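Local coordinates for S-M checkpoint control protein RAD4 (Schizosaccharomyces pombe, PDB 4BMD) that couples S and M phases as a replication and checkpoint adaptor protein, of which this chain holds the third and fourth BRCT domains, at residues 30-33 / 34-38; 163-166 / 167-171; 102-105 / 106-110; 118-121 / 122-126. One frame throughout, in Å; residues are numbered along the deposited sequence. Where two conformers were deposited one is given.

Contact 1. Residues 30-33 / 34-38; sequences RLHK and CLSDN
K33 and D37 meet one helical turn apart and make the charged part of this contact. The lysine leaves the backbone with CG anti to N (chi1 179°) and stays extended until its last torsion bends the amine. K33 NZ comes to 3.4 Å from D37 OD2, a salt bridge whose hydrogen bond is weak. The same oxygen also lies against the lysine stem, with K33 CG 3.2 Å from D37 OD2, so the carboxylate touches methylene as well as amine. Beneath it the backbone is firmer: D37 N donates to K33 O at 2.9 Å.

C34, next in line, gives its N to R30 O at 3.2 Å. This residue was modelled in two conformers, so contacts of its SG are doubtful. L31 takes part through its carbonyl: L35 N bonds to L31 O, also at 3.2 Å, and the L35 side chain folds back against that oxygen. Between these residues H32 O accepts twice, from S36 N and, at 2.7 Å, from S36 OG, the two donors coming from opposite faces of the carbonyl plane.

All this lies near the end of helix 25-36 of BRCT 3, the crossover between strands 17-20 and 41-42. L31 and L35 turn inward onto L20 and onto I77 of helix 74-82, while L35 also meets F18 and joins H32 on I42.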
ATOM      1  N   ARG A  30      18.035  10.213   2.959  1.00 66.53           N
ATOM      2  CA  ARG A  30      17.654   9.104   3.825  1.00 68.76           C
ATOM      3  C   ARG A  30      17.503   7.826   3.012  1.00 63.48           C
ATOM      4  O   ARG A  30      17.973   6.761   3.412  1.00 69.30           O
ATOM      5  CB  ARG A  30      16.343   9.417   4.550  1.00 76.70           C
ATOM      6  CG  ARG A  30      16.346  10.734   5.309  1.00 91.35           C
ATOM      7  CD  ARG A  30      15.037  10.957   6.055  1.00 98.51           C
ATOM      8  NE  ARG A  30      14.860  10.016   7.159  1.00111.23           N
ATOM      9  CZ  ARG A  30      14.108   8.922   7.101  1.00101.51           C
ATOM     10  NH1 ARG A  30      13.450   8.623   5.989  1.00 83.53           N
ATOM     11  NH2 ARG A  30      14.009   8.128   8.159  1.00 95.00           N
ATOM     12  N   LEU A  31      16.847   7.944   1.863  1.00 55.16           N
ATOM     13  CA  LEU A  31      16.627   6.807   0.981  1.00 56.62           C
ATOM     14  C   LEU A  31      17.943   6.342   0.367  1.00 58.00           C
ATOM     15  O   LEU A  31      18.135   5.153   0.109  1.00 54.43           O
ATOM     16  CB  LEU A  31      15.629   7.181  -0.116  1.00 65.12           C
ATOM     17  CG  LEU A  31      15.007   6.048  -0.932  1.00 63.01           C
ATOM     18  CD1 LEU A  31      14.274   5.075  -0.023  1.00 59.03           C
ATOM     19  CD2 LEU A  31      14.065   6.620  -1.979  1.00 58.76           C
ATOM     20  N   HIS A  32      18.850   7.290   0.143  1.00 59.74           N
ATOM     21  CA  HIS A  32      20.162   6.983  -0.418  1.00 66.39           C
ATOM     22  C   HIS A  32      20.976   6.132   0.547  1.00 66.87           C
ATOM     23  O   HIS A  32      21.607   5.154   0.146  1.00 57.31           O
ATOM     24  CB  HIS A  32      20.924   8.271  -0.744  1.00 68.91           C
ATOM     25  CG  HIS A  32      22.201   8.046  -1.491  1.00 82.50           C
ATOM     26  ND1 HIS A  32      22.293   8.167  -2.862  1.00 80.99           N
ATOM     27  CD2 HIS A  32      23.440   7.710  -1.061  1.00 83.61           C
ATOM     28  CE1 HIS A  32      23.532   7.914  -3.242  1.00 79.78           C
ATOM     29  NE2 HIS A  32      24.249   7.634  -2.168  1.00 83.51           N
ATOM     30  N   LYS A  33      20.955   6.514   1.820  1.00 63.53           N
ATOM     31  CA  LYS A  33      21.695   5.802   2.855  1.00 69.27           C
ATOM     32  C   LYS A  33      21.165   4.384   3.048  1.00 68.28           C
ATOM     33  O   LYS A  33      21.937   3.439   3.214  1.00 60.44           O
ATOM     34  CB  LYS A  33      21.632   6.568   4.178  1.00 68.76           C
ATOM     35  CG  LYS A  33      22.348   5.881   5.328  1.00 76.94           C
ATOM     36  CD  LYS A  33      22.220   6.674   6.618  1.00 87.28           C
ATOM     37  CE  LYS A  33      22.922   5.968   7.766  1.00 88.02           C
ATOM     38  NZ  LYS A  33      24.369   5.757   7.487  1.00 73.72           N
ATOM     39  N   CYS A  34      19.843   4.246   3.018  1.00 66.29           N
ATOM     40  CA  CYS A  34      19.204   2.949   3.206  0.58 65.03           C
ATOM     41  C   CYS A  34      19.603   1.958   2.116  1.00 67.40           C
ATOM     42  O   CYS A  34      19.879   0.794   2.401  1.00 65.97           O
ATOM     43  CB  CYS A  34      17.682   3.097   3.257  0.58 70.37           C
ATOM     44  SG  CYS A  34      17.069   3.993   4.704  0.58 81.07           S
ATOM     45  N   LEU A  35      19.635   2.424   0.873  1.00 72.13           N
ATOM     46  CA  LEU A  35      20.013   1.575  -0.252  1.00 64.67           C
ATOM     47  C   LEU A  35      21.513   1.292  -0.263  1.00 67.08           C
ATOM     48  O   LEU A  35      21.941   0.180  -0.574  1.00 60.78           O
ATOM     49  CB  LEU A  35      19.590   2.219  -1.575  1.00 63.30           C
ATOM     50  CG  LEU A  35      18.096   2.210  -1.903  1.00 54.52           C
ATOM     51  CD1 LEU A  35      17.806   3.124  -3.079  1.00 44.55           C
ATOM     52  CD2 LEU A  35      17.621   0.795  -2.200  1.00 39.67           C
ATOM     53  N   SER A  36      22.304   2.303   0.082  1.00 69.41           N
ATOM     54  CA  SER A  36      23.758   2.181   0.073  1.00 70.01           C
ATOM     55  C   SER A  36      24.261   1.220   1.146  1.00 74.16           C
ATOM     56  O   SER A  36      25.209   0.467   0.918  1.00 68.51           O
ATOM     57  CB  SER A  36      24.413   3.553   0.251  1.00 71.75           C
ATOM     58  OG  SER A  36      24.034   4.436  -0.791  1.00 81.89           O
ATOM     59  N   ASP A  37      23.622   1.245   2.311  1.00 71.15           N
ATOM     60  CA  ASP A  37      24.013   0.374   3.415  1.00 73.95           C
ATOM     61  C   ASP A  37      23.592  -1.073   3.176  1.00 67.21           C
ATOM     62  O   ASP A  37      23.918  -1.959   3.964  1.00 71.95           O
ATOM     63  CB  ASP A  37      23.430   0.877   4.739  1.00 74.11           C
ATOM     64  CG  ASP A  37      23.990   2.227   5.148  1.00 87.66           C
ATOM     65  OD1 ASP A  37      25.064   2.609   4.636  1.00 82.54           O
ATOM     66  OD2 ASP A  37      23.357   2.902   5.988  1.00 78.50           O
ATOM     67  N   ASN A  38      22.865  -1.305   2.088  1.00 66.81           N
ATOM     68  CA  ASN A  38      22.422  -2.647   1.735  1.00 64.57           C
ATOM     69  C   ASN A  38      23.041  -3.138   0.431  1.00 67.78           C
ATOM     70  O   ASN A  38      22.535  -4.071  -0.193  1.00 61.26           O
ATOM     71  CB  ASN A  38      20.895  -2.713   1.665  1.00 63.80           C
ATOM     72  CG  ASN A  38      20.242  -2.540   3.023  1.00 71.91           C
ATOM     73  OD1 ASN A  38      19.994  -3.515   3.732  1.00 74.95           O
ATOM     74  ND2 ASN A  38      19.962  -1.296   3.392  1.00 65.22           N
TER

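Contact 2. Residues 163-166 / 167-171; sequences IQHA and TEWNV
I163 O is gripped twice by T167, whose backbone N and OG1 reach it from opposite faces of the carbonyl plane. T167 N and T167 OG1 each lie 2.9 Å from I163 O, the hydroxyl above the carbonyl plane. Two residues further on, H165 O plays a double part too: it accepts W169 N at 2.8 Å and at the same time lies over one face of the indole, toward the rim of the ring system.

W169 swings CG anti to its own carbonyl carbon (chi1 -59°), which folds the indole back along the helix beside H165, the two side chains pointing the same way. Their planes are within 6° of parallel, but the imidazole and the six-membered ring are slid apart and barely overlap, centroids 4.8 Å apart. What sits squarely over the six-membered ring is H165 CB, 3.8 Å from its centroid, a CH-pi contact.

Helix 157-168 of BRCT 4 ends here in a Schellman motif. N170 takes positive phi as the C-prime residue, V171 N turns back to A166 O at 2.6 Å, and N170 N makes a weak bond to T167 O. The apolar contact beside this turn is A166 CB to V171 CB, at 3.7 Å, just ahead of strand 172-175.

With an alanine at W169 the face under H165 CB is gone, and the imidazole is likely to turn more freely. L140, from a neighbouring loop, touches both H165 and W169, and V142 adds to the cover of the indole.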
ATOM      1  N   ILE A 163     -16.085  -8.651  13.919  1.00 29.29           N
ATOM      2  CA  ILE A 163     -17.085  -8.927  12.894  1.00 25.28           C
ATOM      3  C   ILE A 163     -18.484  -8.992  13.499  1.00 25.15           C
ATOM      4  O   ILE A 163     -19.424  -8.393  12.975  1.00 29.35           O
ATOM      5  CB  ILE A 163     -16.772 -10.235  12.140  1.00 31.84           C
ATOM      6  CG1 ILE A 163     -15.502 -10.070  11.303  1.00 28.58           C
ATOM      7  CG2 ILE A 163     -17.938 -10.638  11.252  1.00 23.55           C
ATOM      8  CD1 ILE A 163     -15.075 -11.326  10.575  1.00 23.31           C
ATOM      9  N   GLN A 164     -18.610  -9.708  14.612  1.00 27.93           N
ATOM     10  CA  GLN A 164     -19.884  -9.830  15.316  1.00 32.96           C
ATOM     11  C   GLN A 164     -20.389  -8.474  15.798  1.00 31.72           C
ATOM     12  O   GLN A 164     -21.561  -8.144  15.622  1.00 37.46           O
ATOM     13  CB  GLN A 164     -19.756 -10.794  16.496  1.00 38.74           C
ATOM     14  CG  GLN A 164     -19.431 -12.224  16.095  1.00 63.14           C
ATOM     15  CD  GLN A 164     -19.071 -13.100  17.283  1.00 87.00           C
ATOM     16  OE1 GLN A 164     -18.782 -14.288  17.128  1.00 74.47           O
ATOM     17  NE2 GLN A 164     -19.084 -12.514  18.477  1.00 71.82           N
ATOM     18  N   HIS A 165     -19.498  -7.693  16.401  1.00 22.77           N
ATOM     19  CA  HIS A 165     -19.840  -6.353  16.867  1.00 31.43           C
ATOM     20  C   HIS A 165     -20.245  -5.444  15.712  1.00 29.52           C
ATOM     21  O   HIS A 165     -21.227  -4.709  15.807  1.00 33.19           O
ATOM     22  CB  HIS A 165     -18.669  -5.729  17.628  1.00 33.59           C
ATOM     23  CG  HIS A 165     -18.518  -6.236  19.028  1.00 41.70           C
ATOM     24  ND1 HIS A 165     -19.597  -6.538  19.830  1.00 48.35           N
ATOM     25  CD2 HIS A 165     -17.414  -6.493  19.770  1.00 42.72           C
ATOM     26  CE1 HIS A 165     -19.164  -6.958  21.007  1.00 44.80           C
ATOM     27  NE2 HIS A 165     -17.844  -6.941  20.994  1.00 49.36           N
ATOM     28  N   ALA A 166     -19.482  -5.499  14.623  1.00 19.75           N
ATOM     29  CA  ALA A 166     -19.766  -4.690  13.444  1.00 26.60           C
ATOM     30  C   ALA A 166     -21.128  -5.040  12.857  1.00 30.47           C
ATOM     31  O   ALA A 166     -21.856  -4.165  12.388  1.00 31.47           O
ATOM     32  CB  ALA A 166     -18.677  -4.866  12.400  1.00 22.08           C
ATOM     33  N   THR A 167     -21.466  -6.324  12.890  1.00 24.67           N
ATOM     34  CA  THR A 167     -22.757  -6.787  12.398  1.00 28.04           C
ATOM     35  C   THR A 167     -23.896  -6.224  13.244  1.00 29.12           C
ATOM     36  O   THR A 167     -24.904  -5.759  12.710  1.00 36.76           O
ATOM     37  CB  THR A 167     -22.831  -8.324  12.378  1.00 29.79           C
ATOM     38  OG1 THR A 167     -21.824  -8.836  11.497  1.00 34.22           O
ATOM     39  CG2 THR A 167     -24.196  -8.788  11.895  1.00 25.12           C
ATOM     40  N   GLU A 168     -23.726  -6.259  14.562  1.00 26.30           N
ATOM     41  CA  GLU A 168     -24.726  -5.725  15.481  1.00 30.12           C
ATOM     42  C   GLU A 168     -24.845  -4.210  15.361  1.00 30.44           C
ATOM     43  O   GLU A 168     -25.941  -3.655  15.437  1.00 39.20           O
ATOM     44  CB  GLU A 168     -24.384  -6.092  16.926  1.00 30.16           C
ATOM     45  CG  GLU A 168     -24.360  -7.583  17.208  1.00 58.34           C
ATOM     46  CD  GLU A 168     -23.978  -7.894  18.643  1.00 80.50           C
ATOM     47  OE1 GLU A 168     -24.023  -6.970  19.484  1.00 70.52           O
ATOM     48  OE2 GLU A 168     -23.629  -9.059  18.930  1.00 77.23           O
ATOM     49  N   TRP A 169     -23.711  -3.544  15.170  1.00 32.60           N
ATOM     50  CA  TRP A 169     -23.673  -2.086  15.139  1.00 32.11           C
ATOM     51  C   TRP A 169     -23.901  -1.536  13.735  1.00 29.90           C
ATOM     52  O   TRP A 169     -23.723  -0.342  13.494  1.00 38.81           O
ATOM     53  CB  TRP A 169     -22.340  -1.582  15.693  1.00 27.48           C
ATOM     54  CG  TRP A 169     -22.077  -2.029  17.097  1.00 23.98           C
ATOM     55  CD1 TRP A 169     -23.000  -2.462  18.003  1.00 30.24           C
ATOM     56  CD2 TRP A 169     -20.806  -2.102  17.752  1.00 34.68           C
ATOM     57  NE1 TRP A 169     -22.384  -2.793  19.185  1.00 33.82           N
ATOM     58  CE2 TRP A 169     -21.037  -2.582  19.058  1.00 32.50           C
ATOM     59  CE3 TRP A 169     -19.496  -1.804  17.365  1.00 24.10           C
ATOM     60  CZ2 TRP A 169     -20.006  -2.771  19.976  1.00 26.42           C
ATOM     61  CZ3 TRP A 169     -18.475  -1.994  18.278  1.00 24.20           C
ATOM     62  CH2 TRP A 169     -18.736  -2.473  19.568  1.00 28.80           C
ATOM     63  N   ASN A 170     -24.296  -2.418  12.820  1.00 35.76           N
ATOM     64  CA  ASN A 170     -24.540  -2.055  11.426  1.00 30.73           C
ATOM     65  C   ASN A 170     -23.328  -1.403  10.759  1.00 30.90           C
ATOM     66  O   ASN A 170     -23.466  -0.510   9.924  1.00 35.20           O
ATOM     67  CB  ASN A 170     -25.780  -1.163  11.294  1.00 34.01           C
ATOM     68  CG  ASN A 170     -26.307  -1.103   9.871  1.00 41.46           C
ATOM     69  OD1 ASN A 170     -26.262  -2.092   9.138  1.00 51.82           O
ATOM     70  ND2 ASN A 170     -26.796   0.065   9.469  1.00 42.34           N
ATOM     71  N   VAL A 171     -22.138  -1.848  11.144  1.00 28.87           N
ATOM     72  CA  VAL A 171     -20.922  -1.436  10.459  1.00 27.09           C
ATOM     73  C   VAL A 171     -20.683  -2.395   9.300  1.00 28.87           C
ATOM     74  O   VAL A 171     -20.738  -3.614   9.473  1.00 29.63           O
ATOM     75  CB  VAL A 171     -19.704  -1.438  11.402  1.00 27.79           C
ATOM     76  CG1 VAL A 171     -18.437  -1.071  10.638  1.00 25.13           C
ATOM     77  CG2 VAL A 171     -19.928  -0.481  12.565  1.00 20.88           C
TER

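Contact 3. Residues 102-105 / 106-110; sequences SLVP and YFNGL
Y106 starts the second half by bonding back to L103: its N lies 3.1 Å from L103 O, well above the carbonyl plane (52° out of it). With CG anti to the carbonyl carbon (chi1 -67°), its ring is brought back alongside S102, which it meets with its edge. Y106 CD2 is 3.2 Å from S102 O, and this oxygen lies in the plane of the ring.

F107 N is the second donor to L103 O, at 3.3 Å and almost head-on to the C=O. The phenyl ring also offers that oxygen an edge, F107 CD2 to L103 O being 3.3 Å, and its CE2 touches L103 CB at 4.2 Å. L103 and F107 share I182 of helix 177-185 and L132 as neighbours, while F188 meets F107 edge-to-face and also meets the Y106 ring.

N108 leaves helical geometry. Its N makes a weak bond to V104 O at 3.0 Å, and N108 CB packs by the same oxygen. G109 follows with positive phi, where a side chain would jam against the carbonyl oxygen of the residue before. L110 N then bonds to F107 O at 3.1 Å, closing the chain on itself, and the L110 backbone goes on to pair with V135.

F107 to L110 is a type II beta turn with glycine at its third position, and it carries the single-turn helix 104-107 into strand 111-115, first in sequence among the strands of the parallel sheet of BRCT 4.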
ATOM      1  N   SER A 102      -8.187  10.878  -8.385  1.00 33.38           N
ATOM      2  CA  SER A 102      -9.591  10.724  -8.752  1.00 33.24           C
ATOM      3  C   SER A 102     -10.328   9.794  -7.792  1.00 36.38           C
ATOM      4  O   SER A 102     -11.559   9.759  -7.773  1.00 38.25           O
ATOM      5  CB  SER A 102      -9.722  10.214 -10.190  1.00 31.12           C
ATOM      6  OG  SER A 102      -9.055   8.974 -10.359  1.00 42.51           O
ATOM      7  N   LEU A 103      -9.570   9.041  -6.999  1.00 30.44           N
ATOM      8  CA  LEU A 103     -10.152   8.125  -6.022  1.00 30.29           C
ATOM      9  C   LEU A 103     -10.481   8.835  -4.715  1.00 30.94           C
ATOM     10  O   LEU A 103     -11.318   8.371  -3.941  1.00 36.91           O
ATOM     11  CB  LEU A 103      -9.205   6.955  -5.751  1.00 25.74           C
ATOM     12  CG  LEU A 103      -9.013   5.954  -6.890  1.00 27.74           C
ATOM     13  CD1 LEU A 103      -7.957   4.925  -6.525  1.00 26.44           C
ATOM     14  CD2 LEU A 103     -10.331   5.275  -7.226  1.00 22.50           C
ATOM     15  N   VAL A 104      -9.815   9.962  -4.480  1.00 37.00           N
ATOM     16  CA  VAL A 104      -9.970  10.721  -3.237  1.00 28.98           C
ATOM     17  C   VAL A 104     -11.408  11.126  -2.870  1.00 31.22           C
ATOM     18  O   VAL A 104     -11.826  10.914  -1.729  1.00 32.35           O
ATOM     19  CB  VAL A 104      -9.034  11.955  -3.196  1.00 37.25           C
ATOM     20  CG1 VAL A 104      -9.157  12.674  -1.860  1.00 24.17           C
ATOM     21  CG2 VAL A 104      -7.596  11.535  -3.447  1.00 32.46           C
ATOM     22  N   PRO A 105     -12.173  11.703  -3.820  1.00 35.32           N
ATOM     23  CA  PRO A 105     -13.537  12.104  -3.444  1.00 34.37           C
ATOM     24  C   PRO A 105     -14.424  10.920  -3.062  1.00 36.45           C
ATOM     25  O   PRO A 105     -15.448  11.107  -2.405  1.00 34.91           O
ATOM     26  CB  PRO A 105     -14.077  12.761  -4.719  1.00 27.63           C
ATOM     27  CG  PRO A 105     -12.869  13.157  -5.488  1.00 41.82           C
ATOM     28  CD  PRO A 105     -11.859  12.098  -5.205  1.00 33.09           C
ATOM     29  N   TYR A 106     -14.029   9.718  -3.468  1.00 36.89           N
ATOM     30  CA  TYR A 106     -14.801   8.519  -3.172  1.00 32.59           C
ATOM     31  C   TYR A 106     -14.522   7.970  -1.772  1.00 32.86           C
ATOM     32  O   TYR A 106     -15.423   7.451  -1.115  1.00 32.72           O
ATOM     33  CB  TYR A 106     -14.535   7.443  -4.225  1.00 28.75           C
ATOM     34  CG  TYR A 106     -15.055   7.789  -5.601  1.00 34.63           C
ATOM     35  CD1 TYR A 106     -16.371   7.519  -5.956  1.00 41.47           C
ATOM     36  CD2 TYR A 106     -14.230   8.381  -6.548  1.00 31.17           C
ATOM     37  CE1 TYR A 106     -16.851   7.830  -7.214  1.00 37.50           C
ATOM     38  CE2 TYR A 106     -14.703   8.696  -7.810  1.00 46.59           C
ATOM     39  CZ  TYR A 106     -16.014   8.417  -8.135  1.00 44.74           C
ATOM     40  OH  TYR A 106     -16.490   8.728  -9.389  1.00 54.33           O
ATOM     41  N   PHE A 107     -13.276   8.081  -1.321  1.00 28.95           N
ATOM     42  CA  PHE A 107     -12.902   7.607   0.010  1.00 32.13           C
ATOM     43  C   PHE A 107     -13.165   8.658   1.081  1.00 36.34           C
ATOM     44  O   PHE A 107     -13.139   8.356   2.275  1.00 33.49           O
ATOM     45  CB  PHE A 107     -11.429   7.194   0.052  1.00 28.48           C
ATOM     46  CG  PHE A 107     -11.150   5.867  -0.594  1.00 30.74           C
ATOM     47  CD1 PHE A 107     -11.302   4.689   0.119  1.00 30.37           C
ATOM     48  CD2 PHE A 107     -10.725   5.798  -1.910  1.00 29.79           C
ATOM     49  CE1 PHE A 107     -11.043   3.467  -0.469  1.00 23.06           C
ATOM     50  CE2 PHE A 107     -10.462   4.579  -2.504  1.00 26.66           C
ATOM     51  CZ  PHE A 107     -10.623   3.411  -1.783  1.00 32.28           C
ATOM     52  N   ASN A 108     -13.412   9.891   0.650  1.00 41.11           N
ATOM     53  CA  ASN A 108     -13.646  10.998   1.572  1.00 34.92           C
ATOM     54  C   ASN A 108     -14.848  10.778   2.483  1.00 38.50           C
ATOM     55  O   ASN A 108     -15.935  10.429   2.023  1.00 45.47           O
ATOM     56  CB  ASN A 108     -13.811  12.309   0.801  1.00 43.43           C
ATOM     57  CG  ASN A 108     -12.675  13.277   1.054  1.00 54.91           C
ATOM     58  OD1 ASN A 108     -11.672  13.275   0.341  1.00 56.49           O
ATOM     59  ND2 ASN A 108     -12.826  14.110   2.078  1.00 63.75           N
ATOM     60  N   GLY A 109     -14.642  10.983   3.781  1.00 36.29           N
ATOM     61  CA  GLY A 109     -15.707  10.842   4.756  1.00 39.29           C
ATOM     62  C   GLY A 109     -15.847   9.430   5.291  1.00 41.80           C
ATOM     63  O   GLY A 109     -16.537   9.199   6.282  1.00 42.06           O
ATOM     64  N   LEU A 110     -15.189   8.482   4.633  1.00 43.14           N
ATOM     65  CA  LEU A 110     -15.268   7.084   5.037  1.00 30.12           C
ATOM     66  C   LEU A 110     -14.373   6.780   6.232  1.00 26.79           C
ATOM     67  O   LEU A 110     -13.159   6.971   6.179  1.00 30.94           O
ATOM     68  CB  LEU A 110     -14.907   6.159   3.873  1.00 24.47           C
ATOM     69  CG  LEU A 110     -15.852   6.149   2.670  1.00 41.27           C
ATOM     70  CD1 LEU A 110     -15.368   5.156   1.626  1.00 27.39           C
ATOM     71  CD2 LEU A 110     -17.275   5.825   3.103  1.00 30.96           C
TER

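Contact 4. Residues 118-121 / 122-126; sequences KGEE and LSHLK
E120 and H124 are the heart of this contact, one turn apart on helix 119-131. H124 N bonds to E120 O at 2.9 Å, and the imidazole then lies with one face over that same oxygen, H124 CG being 3.3 Å from E120 O. The glutamate curls to meet it: CG takes the crowded position between backbone N and carbonyl carbon (chi1 55°), and a bend at the next torsion brings E120 OE1 to 3.1 Å from H124 ND1. Carboxylate and ring planes stand 64° apart, so the two groups are steeply turned against each other.

The neighbouring backbone bonds are S123 N to G119 O at 3.3 Å and L125 N to E121 O at 2.9 Å. G119 itself has positive phi, which favours glycine. On the inner side L122 and L125 pack on L114 and F117.

The outer shell comes from the BRCT 3 side: E120 OE2 makes a salt bridge with R79 and a hydrogen bond with Y83 OH, while H124 NE2 bonds to E78 and the imidazole stacks on W75. Replacing H124 by alanine removes the ring, which would probably cost E78 its partner and open a gap beside W75.

With helix 74-82 lying against it, this is the face where helix 119-131 of BRCT 4 packs on its partner domain, the interdomain interface of a tandem BRCT pair.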
ATOM      1  N   LYS A 118      -1.182  -7.316   9.989  1.00 45.60           N
ATOM      2  CA  LYS A 118      -0.080  -7.199  10.940  1.00 48.10           C
ATOM      3  C   LYS A 118       1.176  -6.610  10.305  1.00 49.54           C
ATOM      4  O   LYS A 118       1.343  -6.640   9.085  1.00 55.25           O
ATOM      5  CB  LYS A 118       0.250  -8.563  11.553  1.00 42.26           C
ATOM      6  CG  LYS A 118      -0.848  -9.140  12.431  1.00 68.60           C
ATOM      7  CD  LYS A 118      -0.414 -10.444  13.081  1.00 70.92           C
ATOM      8  CE  LYS A 118      -1.499 -10.988  13.999  1.00 78.38           C
ATOM      9  NZ  LYS A 118      -1.078 -12.249  14.671  1.00 85.28           N
ATOM     10  N   GLY A 119       2.051  -6.070  11.149  1.00 49.67           N
ATOM     11  CA  GLY A 119       3.371  -5.633  10.733  1.00 48.91           C
ATOM     12  C   GLY A 119       3.408  -4.538   9.685  1.00 49.13           C
ATOM     13  O   GLY A 119       2.712  -3.529   9.796  1.00 53.99           O
ATOM     14  N   GLU A 120       4.233  -4.747   8.664  1.00 42.92           N
ATOM     15  CA  GLU A 120       4.447  -3.748   7.624  1.00 44.94           C
ATOM     16  C   GLU A 120       3.230  -3.572   6.721  1.00 41.72           C
ATOM     17  O   GLU A 120       2.983  -2.479   6.211  1.00 45.00           O
ATOM     18  CB  GLU A 120       5.685  -4.097   6.790  1.00 54.38           C
ATOM     19  CG  GLU A 120       5.665  -5.490   6.166  1.00 62.01           C
ATOM     20  CD  GLU A 120       4.933  -5.537   4.837  1.00 64.95           C
ATOM     21  OE1 GLU A 120       4.810  -4.478   4.185  1.00 62.57           O
ATOM     22  OE2 GLU A 120       4.483  -6.634   4.442  1.00 62.89           O
ATOM     23  N   GLU A 121       2.475  -4.650   6.525  1.00 47.39           N
ATOM     24  CA  GLU A 121       1.304  -4.598   5.660  1.00 45.60           C
ATOM     25  C   GLU A 121       0.240  -3.690   6.262  1.00 41.41           C
ATOM     26  O   GLU A 121      -0.384  -2.901   5.554  1.00 40.63           O
ATOM     27  CB  GLU A 121       0.732  -5.995   5.415  1.00 36.35           C
ATOM     28  CG  GLU A 121      -0.359  -6.024   4.353  1.00 49.29           C
ATOM     29  CD  GLU A 121      -0.942  -7.406   4.142  1.00 63.39           C
ATOM     30  OE1 GLU A 121      -0.824  -8.250   5.056  1.00 67.27           O
ATOM     31  OE2 GLU A 121      -1.518  -7.647   3.060  1.00 57.40           O
ATOM     32  N   LEU A 122       0.049  -3.802   7.573  1.00 34.33           N
ATOM     33  CA  LEU A 122      -0.898  -2.954   8.289  1.00 31.29           C
ATOM     34  C   LEU A 122      -0.486  -1.490   8.210  1.00 36.06           C
ATOM     35  O   LEU A 122      -1.315  -0.616   7.958  1.00 41.43           O
ATOM     36  CB  LEU A 122      -0.998  -3.383   9.754  1.00 33.65           C
ATOM     37  CG  LEU A 122      -1.787  -2.452  10.677  1.00 31.58           C
ATOM     38  CD1 LEU A 122      -3.230  -2.318  10.215  1.00 32.41           C
ATOM     39  CD2 LEU A 122      -1.725  -2.947  12.112  1.00 34.44           C
ATOM     40  N   SER A 123       0.801  -1.235   8.425  1.00 37.55           N
ATOM     41  CA  SER A 123       1.335   0.121   8.403  1.00 39.70           C
ATOM     42  C   SER A 123       1.170   0.771   7.032  1.00 33.02           C
ATOM     43  O   SER A 123       0.739   1.918   6.929  1.00 35.49           O
ATOM     44  CB  SER A 123       2.810   0.119   8.809  1.00 40.06           C
ATOM     45  OG  SER A 123       3.334   1.436   8.826  1.00 53.57           O
ATOM     46  N   HIS A 124       1.513   0.030   5.983  1.00 30.91           N
ATOM     47  CA  HIS A 124       1.386   0.526   4.618  1.00 31.34           C
ATOM     48  C   HIS A 124      -0.075   0.719   4.223  1.00 38.70           C
ATOM     49  O   HIS A 124      -0.412   1.650   3.490  1.00 35.83           O
ATOM     50  CB  HIS A 124       2.071  -0.423   3.634  1.00 34.82           C
ATOM     51  CG  HIS A 124       3.565  -0.433   3.744  1.00 44.21           C
ATOM     52  ND1 HIS A 124       4.330  -1.522   3.391  1.00 48.16           N
ATOM     53  CD2 HIS A 124       4.433   0.518   4.162  1.00 31.53           C
ATOM     54  CE1 HIS A 124       5.607  -1.245   3.591  1.00 46.73           C
ATOM     55  NE2 HIS A 124       5.697  -0.012   4.059  1.00 42.11           N
ATOM     56  N   LEU A 125      -0.940  -0.164   4.714  1.00 31.18           N
ATOM     57  CA  LEU A 125      -2.362  -0.094   4.396  1.00 27.77           C
ATOM     58  C   LEU A 125      -3.011   1.148   4.998  1.00 29.91           C
ATOM     59  O   LEU A 125      -3.850   1.786   4.362  1.00 37.09           O
ATOM     60  CB  LEU A 125      -3.085  -1.354   4.869  1.00 30.48           C
ATOM     61  CG  LEU A 125      -4.519  -1.512   4.366  1.00 35.32           C
ATOM     62  CD1 LEU A 125      -4.553  -1.410   2.852  1.00 37.71           C
ATOM     63  CD2 LEU A 125      -5.101  -2.836   4.826  1.00 33.36           C
ATOM     64  N   LYS A 126      -2.622   1.483   6.225  1.00 33.74           N
ATOM     65  CA  LYS A 126      -3.117   2.690   6.880  1.00 31.11           C
ATOM     66  C   LYS A 126      -2.738   3.929   6.081  1.00 31.74           C
ATOM     67  O   LYS A 126      -3.578   4.791   5.817  1.00 31.67           O
ATOM     68  CB  LYS A 126      -2.555   2.809   8.298  1.00 36.09           C
ATOM     69  CG  LYS A 126      -3.089   1.783   9.281  1.00 42.47           C
ATOM     70  CD  LYS A 126      -2.521   2.022  10.673  1.00 48.34           C
ATOM     71  CE  LYS A 126      -3.084   1.034  11.681  1.00 68.64           C
ATOM     72  NZ  LYS A 126      -2.517   1.242  13.043  1.00 63.53           N
TER

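Along the chain the order is contact 1, contact 3, contact 4, contact 2. Contact 1 alone belongs to BRCT 3, on the helix crossing between its first two strands; the other three belong to BRCT 4. There contact 3 leads into strand 111-115, contact 4 opens the helix after that strand, and contact 2 closes the helix before strand 172-175. None touch. Centre to centre, contacts 1 and 2 lie about 45 Å apart, on opposite sides of the chain's centre, whereas contact 4 is about 22 Å from contact 1 and 23 Å from contact 2. Packed against helix 74-82 of BRCT 3, contact 4 sits where the two domains join into one tandem unit.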